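Local coordinates for Arf-GAP domain and FG repeat-containing protein 1 (Homo sapiens, PDB 2OLM) that is required for vesicle docking or fusion during acrosome biogenesis and, in HIV-1 infection, acts as a Rev cofactor moving viral RNAs from the nuclear periphery to the cytoplasm, at residues A[39-44]-A[63-68]. Residues are numbered along the deposited sequence; the frame is centred on the assembly and turned at random. Where two conformers were deposited one is given.
Sequences VNMTVG and RVKSIS. With SO4 (sulfate ion), chain C.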
loop_
_atom_site.group_PDB
_atom_site.type_symbol
_atom_site.label_atom_id
_atom_site.label_comp_id
_atom_site.label_asym_id
_atom_site.label_seq_id
_atom_site.Cartn_x
_atom_site.Cartn_y
_atom_site.Cartn_z
ATOM N N VAL A 39 2.820 -9.472 -8.440
ATOM C CA VAL A 39 3.950 -9.241 -9.352
ATOM C C VAL A 39 4.553 -10.574 -9.739
ATOM O O VAL A 39 4.691 -11.503 -8.935
ATOM C CB VAL A 39 5.057 -8.340 -8.800
ATOM C CG1 VAL A 39 4.575 -6.850 -8.694
ATOM C CG2 VAL A 39 5.583 -8.878 -7.487
ATOM N N ASN A 40 4.870 -10.676 -11.032
ATOM C CA ASN A 40 5.571 -11.809 -11.581
ATOM C C ASN A 40 7.029 -11.427 -11.579
ATOM O O ASN A 40 7.497 -10.671 -12.431
ATOM C CB ASN A 40 5.089 -12.154 -12.967
ATOM C CG ASN A 40 5.865 -13.249 -13.598
ATOM O OD1 ASN A 40 6.830 -13.697 -13.013
ATOM N ND2 ASN A 40 5.452 -13.699 -14.803
ATOM N N MET A 41 7.749 -11.893 -10.557
ATOM C CA MET A 41 9.164 -11.581 -10.374
ATOM C C MET A 41 10.087 -12.223 -11.384
ATOM O O MET A 41 11.203 -11.777 -11.563
ATOM C CB MET A 41 9.614 -11.997 -8.945
ATOM C CG MET A 41 9.107 -11.029 -7.836
ATOM S SD MET A 41 9.588 -9.297 -8.062
ATOM C CE MET A 41 11.281 -9.437 -8.334
ATOM N N THR A 42 9.624 -13.254 -12.059
ATOM C CA THR A 42 10.402 -13.891 -13.114
ATOM C C THR A 42 10.679 -12.952 -14.260
ATOM O O THR A 42 11.802 -12.926 -14.782
ATOM C CB THR A 42 9.702 -15.184 -13.583
ATOM O OG1 THR A 42 9.651 -16.125 -12.501
ATOM C CG2 THR A 42 10.392 -15.806 -14.807
ATOM N N VAL A 43 9.672 -12.156 -14.671
ATOM C CA VAL A 43 9.852 -11.215 -15.752
ATOM C C VAL A 43 9.718 -9.747 -15.368
ATOM O O VAL A 43 10.089 -8.875 -16.170
ATOM C CB VAL A 43 8.931 -11.477 -16.944
ATOM C CG1 VAL A 43 9.147 -12.905 -17.487
ATOM C CG2 VAL A 43 7.460 -11.226 -16.614
ATOM N N GLY A 44 9.228 -9.449 -14.152
ATOM C CA GLY A 44 9.069 -8.058 -13.720
ATOM C C GLY A 44 7.771 -7.402 -14.131
ATOM O O GLY A 44 7.758 -6.209 -14.461
ATOM N N ARG A 63 7.457 -16.947 -10.818
ATOM C CA ARG A 63 7.421 -16.636 -9.407
ATOM C C ARG A 63 6.554 -15.435 -9.172
ATOM O O ARG A 63 6.949 -14.327 -9.460
ATOM C CB ARG A 63 8.840 -16.341 -8.933
ATOM C CG ARG A 63 9.018 -16.261 -7.441
ATOM C CD ARG A 63 8.834 -17.583 -6.736
ATOM N NE ARG A 63 9.227 -17.422 -5.336
ATOM C CZ ARG A 63 8.436 -16.998 -4.368
ATOM N NH1 ARG A 63 7.139 -16.819 -4.551
ATOM N NH2 ARG A 63 8.931 -16.803 -3.172
ATOM N N VAL A 64 5.374 -15.646 -8.608
ATOM C CA VAL A 64 4.426 -14.555 -8.348
ATOM C C VAL A 64 4.334 -14.273 -6.856
ATOM O O VAL A 64 4.311 -15.202 -6.047
ATOM C CB VAL A 64 3.052 -14.848 -8.936
ATOM C CG1 VAL A 64 3.116 -14.971 -10.491
ATOM C CG2 VAL A 64 2.435 -16.122 -8.304
ATOM N N LYS A 65 4.260 -12.990 -6.514
ATOM C CA LYS A 65 4.201 -12.527 -5.155
ATOM C C LYS A 65 3.100 -11.489 -5.028
ATOM O O LYS A 65 2.894 -10.623 -5.891
ATOM C CB LYS A 65 5.516 -11.910 -4.750
ATOM C CG LYS A 65 6.675 -12.900 -4.795
ATOM C CD LYS A 65 7.936 -12.343 -4.128
ATOM C CE LYS A 65 9.024 -13.350 -4.099
ATOM N NZ LYS A 65 10.111 -12.938 -3.128
ATOM N N SER A 66 2.357 -11.569 -3.927
ATOM C CA SER A 66 1.199 -10.693 -3.682
ATOM C C SER A 66 1.631 -9.244 -3.532
ATOM O O SER A 66 2.530 -8.952 -2.781
ATOM C CB SER A 66 0.525 -11.145 -2.414
ATOM O OG SER A 66 -0.405 -10.153 -1.967
ATOM N N ILE A 67 0.960 -8.360 -4.269
ATOM C CA ILE A 67 1.250 -6.929 -4.143
ATOM C C ILE A 67 1.026 -6.410 -2.729
ATOM O O ILE A 67 1.867 -5.683 -2.187
ATOM C CB ILE A 67 0.450 -6.111 -5.174
ATOM C CG1 ILE A 67 0.934 -6.448 -6.603
ATOM C CG2 ILE A 67 0.548 -4.604 -4.890
ATOM C CD1 ILE A 67 0.148 -5.823 -7.685
ATOM N N SER A 68 -0.071 -6.834 -2.133
ATOM C CA SER A 68 -0.470 -6.281 -0.816
ATOM C C SER A 68 0.133 -7.013 0.373
ATOM O O SER A 68 0.225 -6.428 1.460
ATOM C CB SER A 68 -1.971 -6.305 -0.695
ATOM O OG SER A 68 -2.429 -7.615 -0.713
HETATM S S SO4 C . 5.948 -15.478 -1.184
HETATM O O1 SO4 C . 7.407 -15.580 -1.095
HETATM O O2 SO4 C . 5.558 -14.115 -1.372
HETATM O O3 SO4 C . 5.419 -16.013 0.091
HETATM O O4 SO4 C . 5.430 -16.316 -2.309
#
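With chi1 at -64°, T42 swings OG1 anti to its carbonyl carbon and up to R63, whose backbone N-H donates to it over 2.9 Å. That bond extends an antiparallel pairing between the central strand 38-40 and the outer strand 64-66 of the three-stranded sheet in the Arf-GAP domain, which contains a Cys4 zinc finger. V39 and K65 form the hydrogen-bonded pair: V39 N gives to K65 O at 2.8 Å, and K65 N returns the bond to V39 O. M41 N, bonded to R63 O at 2.8 Å, carries the ladder one residue past the strand. With CG anti to the backbone N (chi1 176°), N40 brings its amide to T42, where OD1 accepts from T42 N in an Asx turn, while ND2 donates to ND1 of H62; an amide suits because it can accept and donate at once.

The side chains divide between the two faces: V39 and K65 on one, N40 and V64 on the other. V39 packs with I67, F46, F72 and L80, a buried setting that suits branched apolar side chains. V64 packs on S52 and L55 of helix 49-55, its side chain about 10 Å from the zinc ion. K65 combines an aliphatic stem, its CD 4.1 Å from CG of M41, with an ammonium salt-bridged to E76. CE of K65 lies 3.5 Å above the R63 guanidinium plane, offset toward the rim; that guanidinium grips a sulfate, probably from the crystallisation liquor, through NH1 to O4 and NH2 to O1, each 2.9 Å long.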